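Long-range contacts in fimbrial structural subunit (Actinomyces naeslundii, PDB 3QDH), which forms the fimbrial shaft of Actinomyces type 2 fimbriae and probably mediates interactions with streptococci and host cells during oral biofilm development: residues 26-31 and 46-51; 39-44 and 127-132; 83-88 and 103-108. All coordinates share one frame; numbering follows the deposited sequence. Where two conformers were deposited one is given.

Overall arrangement
All three contacts lie in the first module of this two-module piece of the fimbrial subunit, a beta sandwich. Contacts 1 and 3, with centres 7 Å apart, join the same two sheets face to face. Strand 23-31 neighbours strand 102-111 in one sheet and strand 39-49 neighbours strand 82-87 in the other, the first pair through a probable hydrogen bond from F26 N to F107 O (2.7 Å), the second through one from V83 N to D48 O (2.8 Å). Contact 2 lies within the second sheet, 20 Å from contact 1 and 18 Å from contact 3 (centres), and F44 touches V103 of contact 3. The zinc ion is about 9 Å from the F87 side chain and about 14 Å from that of F44.

Contact 1 of 3, residues 26-31 and 46-51; sequences FPVSST and LRDTLD
F26, V28 and S30 face L46, D48 and L50 across the sandwich interior, and no hydrogen bond joins the two segments. The apolar touches are light. CE2 at the edge of the F26 ring, near the ring plane, meets the CD2 methyl of L50 at 4.1 Å, the two side chains running past one another head to tail. The CA-CB bond of L50 does not aim at the other strand; its CG lies beside the backbone N (chi1 -77°), and the CD2 branch closes the remaining distance. Farther along, one methyl of L46 serves two partners: its CD2 lies 4.5 Å from CG1 of V28 and 4.4 Å from CB of S30.

The axes of 26-31 and 46-49 approach to 8.9 Å and run roughly antiparallel, at 145°. Such spacing is that of facing sheets in a beta sandwich, here probably the CnaA-type (DEv-IgG) domain: strand 23-31 bonds through its backbone to strand 102-111, whereas strand 39-49 belongs to the opposing sheet. F107 wedges in beside both V28 and D48, and A123 also packs on this pair.

Polar groups enter the interior at D48 and S30. The carboxylate of D48 swings away from its own backbone N (chi1 -162°) and places OD2 4.2 Å from CG2 of V28, an apolar neighbour, while its hydrogen-bonding partner is NZ of K8. N121 packs on F26. A lysine, an aspartate and an asparagine gathered beside an aromatic ring are consistent with an intramolecular isopeptide site, as in other CnaA-type pilin domains. The hydroxyl of S30 is satisfied separately, by the backbone O of S5.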
loop_
_atom_site.group_PDB
_atom_site.type_symbol
_atom_site.label_atom_id
_atom_site.label_comp_id
_atom_site.label_asym_id
_atom_site.label_seq_id
_atom_site.Cartn_x
_atom_site.Cartn_y
_atom_site.Cartn_z
ATOM N N PHE A 26 -4.538 -2.889 1.336
ATOM C CA PHE A 26 -4.486 -4.328 1.564
ATOM C C PHE A 26 -5.889 -4.907 1.684
ATOM O O PHE A 26 -6.511 -4.764 2.739
ATOM C CB PHE A 26 -3.789 -4.653 2.891
ATOM C CG PHE A 26 -2.368 -4.171 3.011
ATOM C CD1 PHE A 26 -1.334 -4.800 2.316
ATOM C CD2 PHE A 26 -2.049 -3.145 3.898
ATOM C CE1 PHE A 26 -0.011 -4.380 2.463
ATOM C CE2 PHE A 26 -0.720 -2.718 4.057
ATOM C CZ PHE A 26 0.297 -3.336 3.337
ATOM N N PRO A 27 -6.380 -5.586 0.632
ATOM C CA PRO A 27 -7.625 -6.355 0.751
ATOM C C PRO A 27 -7.467 -7.535 1.719
ATOM O O PRO A 27 -6.506 -8.311 1.616
ATOM C CB PRO A 27 -7.897 -6.825 -0.687
ATOM C CG PRO A 27 -7.079 -5.924 -1.552
ATOM C CD PRO A 27 -5.857 -5.606 -0.746
ATOM N N VAL A 28 -8.379 -7.623 2.688
ATOM C CA VAL A 28 -8.361 -8.673 3.703
ATOM C C VAL A 28 -9.730 -9.340 3.679
ATOM O O VAL A 28 -10.754 -8.647 3.633
ATOM C CB VAL A 28 -8.055 -8.100 5.132
ATOM C CG1 VAL A 28 -8.356 -9.131 6.216
ATOM C CG2 VAL A 28 -6.596 -7.631 5.237
ATOM N N SER A 29 -9.764 -10.670 3.678
ATOM C CA SER A 29 -11.047 -11.378 3.682
ATOM C C SER A 29 -11.046 -12.687 4.482
ATOM O O SER A 29 -10.025 -13.361 4.612
ATOM C CB SER A 29 -11.580 -11.603 2.254
ATOM O OG SER A 29 -10.830 -12.583 1.574
ATOM N N SER A 30 -12.218 -13.022 5.017
ATOM C CA SER A 30 -12.424 -14.262 5.745
ATOM C C SER A 30 -13.765 -14.868 5.323
ATOM O O SER A 30 -14.798 -14.183 5.323
ATOM C CB SER A 30 -12.409 -13.985 7.255
ATOM O OG SER A 30 -12.533 -15.196 7.987
ATOM N N THR A 31 -13.749 -16.143 4.949
ATOM C CA THR A 31 -14.983 -16.821 4.553
ATOM C C THR A 31 -15.810 -17.113 5.805
ATOM O O THR A 31 -15.312 -17.714 6.752
ATOM C CB THR A 31 -14.692 -18.128 3.795
ATOM O OG1 THR A 31 -14.013 -17.823 2.570
ATOM C CG2 THR A 31 -15.999 -18.865 3.477
ATOM N N LEU A 46 -12.347 -7.897 12.113
ATOM C CA LEU A 46 -11.119 -7.959 11.332
ATOM C C LEU A 46 -10.126 -6.962 11.949
ATOM O O LEU A 46 -10.468 -5.802 12.205
ATOM C CB LEU A 46 -11.380 -7.631 9.857
ATOM C CG LEU A 46 -12.331 -8.558 9.060
ATOM C CD1 LEU A 46 -12.620 -7.951 7.686
ATOM C CD2 LEU A 46 -11.785 -9.986 8.934
ATOM N N ARG A 47 -8.906 -7.430 12.197
ATOM C CA ARG A 47 -7.903 -6.647 12.912
ATOM C C ARG A 47 -6.612 -6.645 12.111
ATOM O O ARG A 47 -6.263 -7.647 11.496
ATOM C CB ARG A 47 -7.635 -7.251 14.287
ATOM C CG ARG A 47 -6.708 -6.415 15.181
ATOM C CD ARG A 47 -6.562 -7.065 16.543
ATOM N NE ARG A 47 -7.777 -6.933 17.357
ATOM C CZ ARG A 47 -7.878 -7.348 18.619
ATOM N NH1 ARG A 47 -6.834 -7.941 19.211
ATOM N NH2 ARG A 47 -9.014 -7.176 19.294
ATOM N N ASP A 48 -5.910 -5.518 12.137
ATOM C CA ASP A 48 -4.677 -5.356 11.383
ATOM C C ASP A 48 -3.834 -4.285 12.064
ATOM O O ASP A 48 -4.243 -3.125 12.160
ATOM C CB ASP A 48 -4.985 -4.968 9.922
ATOM C CG ASP A 48 -3.801 -5.193 8.975
ATOM O OD1 ASP A 48 -2.651 -4.907 9.358
ATOM O OD2 ASP A 48 -4.018 -5.623 7.820
ATOM N N THR A 49 -2.661 -4.677 12.546
ATOM C CA THR A 49 -1.688 -3.703 13.042
ATOM C C THR A 49 -0.757 -3.402 11.880
ATOM O O THR A 49 0.013 -4.260 11.454
ATOM C CB THR A 49 -0.888 -4.237 14.235
ATOM O OG1 THR A 49 -1.779 -4.519 15.312
ATOM C CG2 THR A 49 0.164 -3.207 14.702
ATOM N N LEU A 50 -0.834 -2.184 11.363
ATOM C CA LEU A 50 -0.045 -1.841 10.190
ATOM C C LEU A 50 1.385 -1.463 10.559
ATOM O O LEU A 50 1.654 -0.959 11.652
ATOM C CB LEU A 50 -0.724 -0.752 9.362
ATOM C CG LEU A 50 -1.892 -1.306 8.529
ATOM C CD1 LEU A 50 -3.187 -1.298 9.340
ATOM C CD2 LEU A 50 -2.068 -0.528 7.255
ATOM N N ASP A 51 2.285 -1.766 9.629
ATOM C CA ASP A 51 3.700 -1.421 9.699
ATOM C C ASP A 51 3.902 0.062 9.994
ATOM O O ASP A 51 3.233 0.914 9.403
ATOM C CB ASP A 51 4.342 -1.775 8.353
ATOM C CG ASP A 51 5.849 -1.582 8.344
ATOM O OD1 ASP A 51 6.562 -2.595 8.350
ATOM O OD2 ASP A 51 6.310 -0.429 8.312
#

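Contact 2 of 3, residues 39-44 and 127-132; sequences SFYKYF and SDTVYA
A beta bulge interrupts the antiparallel pairing of strands 39-49 and 118-131 where segments 39-44 and 127-132 run side by side. Before it, F40 and V130 form a hydrogen-bonded pair: F40 N reaches V130 O at 2.9 Å, and V130 N returns to F40 O at the same length. At K42 the chain turns a corner. Its N bonds to D128 O at 2.9 Å, and beyond it the register has slipped by one residue, with D128 N making a weak bond of 3.3 Å to Y43 O.

The K42 chain lies extended beside that of D128, both directed alike, and its CE packs on CB of V130. NZ forms a salt bridge of 3.1 Å with D128 OD2, approaching from above the carboxylate plane, 49° out of it. That same oxygen accepts a bond from a water that also binds Y43 OH. The Y43 ring, with CG set between backbone N and carbonyl carbon (chi1 51°), lays one face over D128 N, and its hydroxyl end passes CB of D128.

On the same face as S39 and F44, CD1 of Y41 meets CG2 of T129 at 3.6 Å, the two side chains lying abreast; L92 and I95 of helix 89-96 cover Y41 and F44. A second water bridges S39 OG and T129 OG1. The F40 ring turns its edge to A132 O, 3.4 Å from CE2. Inserting one residue while keeping the strands paired on both sides is typical of a beta bulge, here at a corner of the sandwich sheet.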
loop_
_atom_site.group_PDB
_atom_site.type_symbol
_atom_site.label_atom_id
_atom_site.label_comp_id
_atom_site.label_asym_id
_atom_site.label_seq_id
_atom_site.Cartn_x
_atom_site.Cartn_y
_atom_site.Cartn_z
ATOM N N SER A 39 -26.412 -21.525 16.918
ATOM C CA SER A 39 -25.083 -20.991 17.218
ATOM C C SER A 39 -25.019 -19.544 16.729
ATOM O O SER A 39 -25.377 -19.255 15.581
ATOM C CB SER A 39 -24.008 -21.862 16.545
ATOM O OG SER A 39 -22.727 -21.261 16.624
ATOM N N PHE A 40 -24.579 -18.634 17.599
ATOM C CA PHE A 40 -24.543 -17.210 17.270
ATOM C C PHE A 40 -23.183 -16.602 17.536
ATOM O O PHE A 40 -22.474 -17.060 18.425
ATOM C CB PHE A 40 -25.579 -16.443 18.101
ATOM C CG PHE A 40 -26.971 -16.982 17.969
ATOM C CD1 PHE A 40 -27.829 -16.490 16.993
ATOM C CD2 PHE A 40 -27.416 -17.990 18.814
ATOM C CE1 PHE A 40 -29.131 -16.995 16.859
ATOM C CE2 PHE A 40 -28.712 -18.511 18.691
ATOM C CZ PHE A 40 -29.568 -18.007 17.710
ATOM N N TYR A 41 -22.826 -15.571 16.766
ATOM C CA TYR A 41 -21.625 -14.768 17.054
ATOM C C TYR A 41 -21.763 -13.940 18.330
ATOM O O TYR A 41 -22.756 -13.235 18.523
ATOM C CB TYR A 41 -21.287 -13.818 15.901
ATOM C CG TYR A 41 -20.841 -14.545 14.653
ATOM C CD1 TYR A 41 -19.584 -15.153 14.584
ATOM C CD2 TYR A 41 -21.686 -14.633 13.543
ATOM C CE1 TYR A 41 -19.177 -15.832 13.425
ATOM C CE2 TYR A 41 -21.286 -15.296 12.382
ATOM C CZ TYR A 41 -20.039 -15.896 12.335
ATOM O OH TYR A 41 -19.682 -16.563 11.191
ATOM N N LYS A 42 -20.746 -14.028 19.185
ATOM C CA LYS A 42 -20.579 -13.090 20.293
ATOM C C LYS A 42 -19.954 -11.831 19.724
ATOM O O LYS A 42 -20.243 -10.709 20.167
ATOM C CB LYS A 42 -19.647 -13.671 21.359
ATOM C CG LYS A 42 -20.158 -14.921 22.090
ATOM C CD LYS A 42 -19.070 -15.360 23.082
ATOM C CE LYS A 42 -19.189 -16.807 23.467
ATOM N NZ LYS A 42 -18.062 -17.215 24.365
ATOM N N TYR A 43 -19.077 -12.023 18.736
ATOM C CA TYR A 43 -18.439 -10.914 18.051
ATOM C C TYR A 43 -17.752 -11.420 16.788
ATOM O O TYR A 43 -17.573 -12.618 16.616
ATOM C CB TYR A 43 -17.421 -10.175 18.972
ATOM C CG TYR A 43 -16.426 -11.106 19.630
ATOM C CD1 TYR A 43 -15.259 -11.504 18.968
ATOM C CD2 TYR A 43 -16.655 -11.589 20.928
ATOM C CE1 TYR A 43 -14.362 -12.413 19.581
ATOM C CE2 TYR A 43 -15.769 -12.472 21.550
ATOM C CZ TYR A 43 -14.631 -12.877 20.874
ATOM O OH TYR A 43 -13.761 -13.738 21.502
ATOM N N PHE A 44 -17.392 -10.494 15.911
ATOM C CA PHE A 44 -16.659 -10.790 14.679
ATOM C C PHE A 44 -15.901 -9.526 14.278
ATOM O O PHE A 44 -16.504 -8.501 13.970
ATOM C CB PHE A 44 -17.628 -11.255 13.563
ATOM C CG PHE A 44 -16.933 -11.776 12.322
ATOM C CD1 PHE A 44 -17.115 -13.096 11.907
ATOM C CD2 PHE A 44 -16.117 -10.944 11.573
ATOM C CE1 PHE A 44 -16.463 -13.584 10.754
ATOM C CE2 PHE A 44 -15.458 -11.420 10.419
ATOM C CZ PHE A 44 -15.640 -12.729 10.010
ATOM N N SER A 127 -13.094 -13.679 16.319
ATOM C CA SER A 127 -14.514 -14.009 16.401
ATOM C C SER A 127 -14.756 -15.189 17.335
ATOM O O SER A 127 -13.842 -15.963 17.634
ATOM C CB SER A 127 -15.127 -14.255 15.013
ATOM O OG SER A 127 -14.554 -15.374 14.362
ATOM N N ASP A 128 -15.985 -15.289 17.823
ATOM C CA ASP A 128 -16.371 -16.395 18.683
ATOM C C ASP A 128 -17.870 -16.599 18.569
ATOM O O ASP A 128 -18.610 -15.666 18.240
ATOM C CB ASP A 128 -15.957 -16.086 20.127
ATOM C CG ASP A 128 -15.847 -17.332 20.995
ATOM O OD1 ASP A 128 -15.796 -18.480 20.475
ATOM O OD2 ASP A 128 -15.798 -17.141 22.223
ATOM N N THR A 129 -18.313 -17.819 18.842
ATOM C CA THR A 129 -19.720 -18.183 18.761
ATOM C C THR A 129 -20.134 -18.926 20.023
ATOM O O THR A 129 -19.283 -19.460 20.736
ATOM C CB THR A 129 -19.978 -19.118 17.573
ATOM O OG1 THR A 129 -19.058 -20.214 17.644
ATOM C CG2 THR A 129 -19.790 -18.370 16.240
ATOM N N VAL A 130 -21.439 -18.974 20.274
ATOM C CA VAL A 130 -21.993 -19.640 21.460
ATOM C C VAL A 130 -23.335 -20.278 21.085
ATOM O O VAL A 130 -24.091 -19.707 20.286
ATOM C CB VAL A 130 -22.158 -18.621 22.630
ATOM C CG1 VAL A 130 -23.191 -17.511 22.275
ATOM C CG2 VAL A 130 -22.517 -19.323 23.954
ATOM N N TYR A 131 -23.612 -21.468 21.618
ATOM C CA TYR A 131 -24.938 -22.072 21.492
ATOM C C TYR A 131 -25.881 -21.348 22.450
ATOM O O TYR A 131 -25.558 -21.146 23.625
ATOM C CB TYR A 131 -24.906 -23.579 21.798
ATOM C CG TYR A 131 -26.206 -24.318 21.496
ATOM C CD1 TYR A 131 -27.269 -24.315 22.405
ATOM C CD2 TYR A 131 -26.364 -25.023 20.307
ATOM C CE1 TYR A 131 -28.460 -24.992 22.127
ATOM C CE2 TYR A 131 -27.551 -25.708 20.022
ATOM C CZ TYR A 131 -28.590 -25.684 20.935
ATOM O OH TYR A 131 -29.765 -26.358 20.652
ATOM N N ALA A 132 -27.025 -20.920 21.933
ATOM C CA ALA A 132 -28.038 -20.281 22.760
ATOM C C ALA A 132 -29.438 -20.620 22.253
ATOM O O ALA A 132 -29.659 -20.759 21.048
ATOM C CB ALA A 132 -27.827 -18.774 22.808
HETATM O O HOH W 1 -21.042 -22.184 19.036
HETATM O O HOH W 2 -11.723 -15.001 20.178
HETATM O O HOH W 3 -14.680 -15.142 23.553
#

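Contact 3 of 3, residues 83-88 and 103-108; sequences VTVTFT and VSAVFQ
The F107 ring presents its edge to V83, whose CB lies in the ring plane 3.7 Å from CD1. V83 CG1 and V83 O stand near CE1, the carbonyl oxygen approaching obliquely. Farther round, CZ of F107 meets CG2 of V85 at 4.1 Å, again aslant to the ring and with the side chains crossing at an angle. A second ring, that of F87, receives the CG1 methyl of V103 obliquely, 3.5 Å from both CE2 and CZ. The V103 methyl gets there because it lies opposite the backbone N (chi1 -173°).

Midway along the contact, A105 CB is 4.0 Å from CG2 of V85, so that this one valine methyl touches both A105 and F107. All these groups are buried, and they fill the interior of a beta sandwich in which strands 82-87 and 102-111 belong to opposite sheets; the axes of 83-87 and 103-108 come within 9.0 Å and run at 163°, nearly antiparallel. V57 packs on V83, and V62 on V85 and F87.

The F87 end of the contact borders the zinc site formed by D70, D73 and E90. The F87 side chain is about 5 Å from that of D73 and packs against Y74. T88, the next residue, sits at the N-cap position of helix 89-96, which carries E90, and its OG1 is hydrogen-bonded to T72 O.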
loop_
_atom_site.group_PDB
_atom_site.type_symbol
_atom_site.label_atom_id
_atom_site.label_comp_id
_atom_site.label_asym_id
_atom_site.label_seq_id
_atom_site.Cartn_x
_atom_site.Cartn_y
_atom_site.Cartn_z
ATOM N N VAL A 83 -5.805 -1.204 13.386
ATOM C CA VAL A 83 -7.124 -0.903 12.827
ATOM C C VAL A 83 -8.062 -2.083 13.080
ATOM O O VAL A 83 -7.665 -3.232 12.933
ATOM C CB VAL A 83 -7.029 -0.595 11.316
ATOM C CG1 VAL A 83 -8.386 -0.176 10.756
ATOM C CG2 VAL A 83 -5.986 0.496 11.073
ATOM N N THR A 84 -9.298 -1.794 13.490
ATOM C CA THR A 84 -10.299 -2.833 13.680
ATOM C C THR A 84 -11.581 -2.502 12.912
ATOM O O THR A 84 -11.967 -1.326 12.798
ATOM C CB THR A 84 -10.648 -3.083 15.176
ATOM O OG1 THR A 84 -11.093 -1.871 15.790
ATOM C CG2 THR A 84 -9.456 -3.654 15.961
ATOM N N VAL A 85 -12.196 -3.547 12.363
ATOM C CA VAL A 85 -13.516 -3.468 11.742
ATOM C C VAL A 85 -14.361 -4.421 12.568
ATOM O O VAL A 85 -14.187 -5.643 12.513
ATOM C CB VAL A 85 -13.498 -3.931 10.268
ATOM C CG1 VAL A 85 -14.943 -3.896 9.674
ATOM C CG2 VAL A 85 -12.526 -3.087 9.459
ATOM N N THR A 86 -15.253 -3.854 13.365
ATOM C CA THR A 86 -15.972 -4.626 14.355
ATOM C C THR A 86 -17.434 -4.594 13.970
ATOM O O THR A 86 -18.024 -3.518 13.836
ATOM C CB THR A 86 -15.761 -4.027 15.775
ATOM O OG1 THR A 86 -14.357 -3.953 16.056
ATOM C CG2 THR A 86 -16.431 -4.884 16.826
ATOM N N PHE A 87 -18.006 -5.766 13.754
ATOM C CA PHE A 87 -19.383 -5.831 13.280
ATOM C C PHE A 87 -20.362 -5.631 14.432
ATOM O O PHE A 87 -20.138 -6.125 15.525
ATOM C CB PHE A 87 -19.612 -7.116 12.497
ATOM C CG PHE A 87 -19.007 -7.068 11.115
ATOM C CD1 PHE A 87 -19.758 -6.607 10.034
ATOM C CD2 PHE A 87 -17.677 -7.436 10.911
ATOM C CE1 PHE A 87 -19.197 -6.518 8.755
ATOM C CE2 PHE A 87 -17.099 -7.352 9.636
ATOM C CZ PHE A 87 -17.872 -6.891 8.550
ATOM N N THR A 88 -21.436 -4.888 14.177
ATOM C CA THR A 88 -22.413 -4.570 15.209
ATOM C C THR A 88 -23.411 -5.725 15.303
ATOM O O THR A 88 -23.332 -6.680 14.532
ATOM C CB THR A 88 -23.190 -3.290 14.841
ATOM O OG1 THR A 88 -23.830 -3.509 13.583
ATOM C CG2 THR A 88 -22.248 -2.066 14.754
ATOM N N VAL A 103 -16.361 -12.070 4.114
ATOM C CA VAL A 103 -16.371 -10.851 4.905
ATOM C C VAL A 103 -15.020 -10.175 4.675
ATOM O O VAL A 103 -13.976 -10.799 4.902
ATOM C CB VAL A 103 -16.493 -11.157 6.413
ATOM C CG1 VAL A 103 -16.662 -9.863 7.187
ATOM C CG2 VAL A 103 -17.652 -12.152 6.700
ATOM N N SER A 104 -15.034 -8.915 4.242
ATOM C CA SER A 104 -13.795 -8.248 3.840
ATOM C C SER A 104 -13.710 -6.764 4.184
ATOM O O SER A 104 -14.712 -6.112 4.480
ATOM C CB SER A 104 -13.538 -8.465 2.335
ATOM O OG SER A 104 -14.555 -7.868 1.554
ATOM N N ALA A 105 -12.483 -6.247 4.161
ATOM C CA ALA A 105 -12.231 -4.825 4.230
ATOM C C ALA A 105 -10.883 -4.548 3.585
ATOM O O ALA A 105 -10.090 -5.464 3.372
ATOM C CB ALA A 105 -12.247 -4.340 5.671
ATOM N N VAL A 106 -10.631 -3.285 3.269
ATOM C CA VAL A 106 -9.343 -2.888 2.709
ATOM C C VAL A 106 -8.632 -2.045 3.761
ATOM O O VAL A 106 -9.053 -0.921 4.048
ATOM C CB VAL A 106 -9.519 -2.090 1.391
ATOM C CG1 VAL A 106 -8.168 -1.597 0.864
ATOM C CG2 VAL A 106 -10.224 -2.938 0.327
ATOM N N PHE A 107 -7.573 -2.591 4.354
ATOM C CA PHE A 107 -6.768 -1.835 5.306
ATOM C C PHE A 107 -5.763 -1.003 4.533
ATOM O O PHE A 107 -5.325 -1.404 3.452
ATOM C CB PHE A 107 -6.082 -2.772 6.303
ATOM C CG PHE A 107 -7.050 -3.484 7.208
ATOM C CD1 PHE A 107 -7.338 -2.981 8.467
ATOM C CD2 PHE A 107 -7.713 -4.638 6.773
ATOM C CE1 PHE A 107 -8.252 -3.627 9.298
ATOM C CE2 PHE A 107 -8.619 -5.295 7.594
ATOM C CZ PHE A 107 -8.890 -4.789 8.862
ATOM N N GLN A 108 -5.403 0.156 5.076
ATOM C CA GLN A 108 -4.576 1.090 4.322
ATOM C C GLN A 108 -3.814 2.070 5.190
ATOM O O GLN A 108 -4.182 2.337 6.331
ATOM C CB GLN A 108 -5.435 1.854 3.305
ATOM C CG GLN A 108 -6.595 2.591 3.934
ATOM C CD GLN A 108 -7.598 3.058 2.902
ATOM O OE1 GLN A 108 -8.221 2.249 2.201
ATOM N NE2 GLN A 108 -7.768 4.365 2.807
#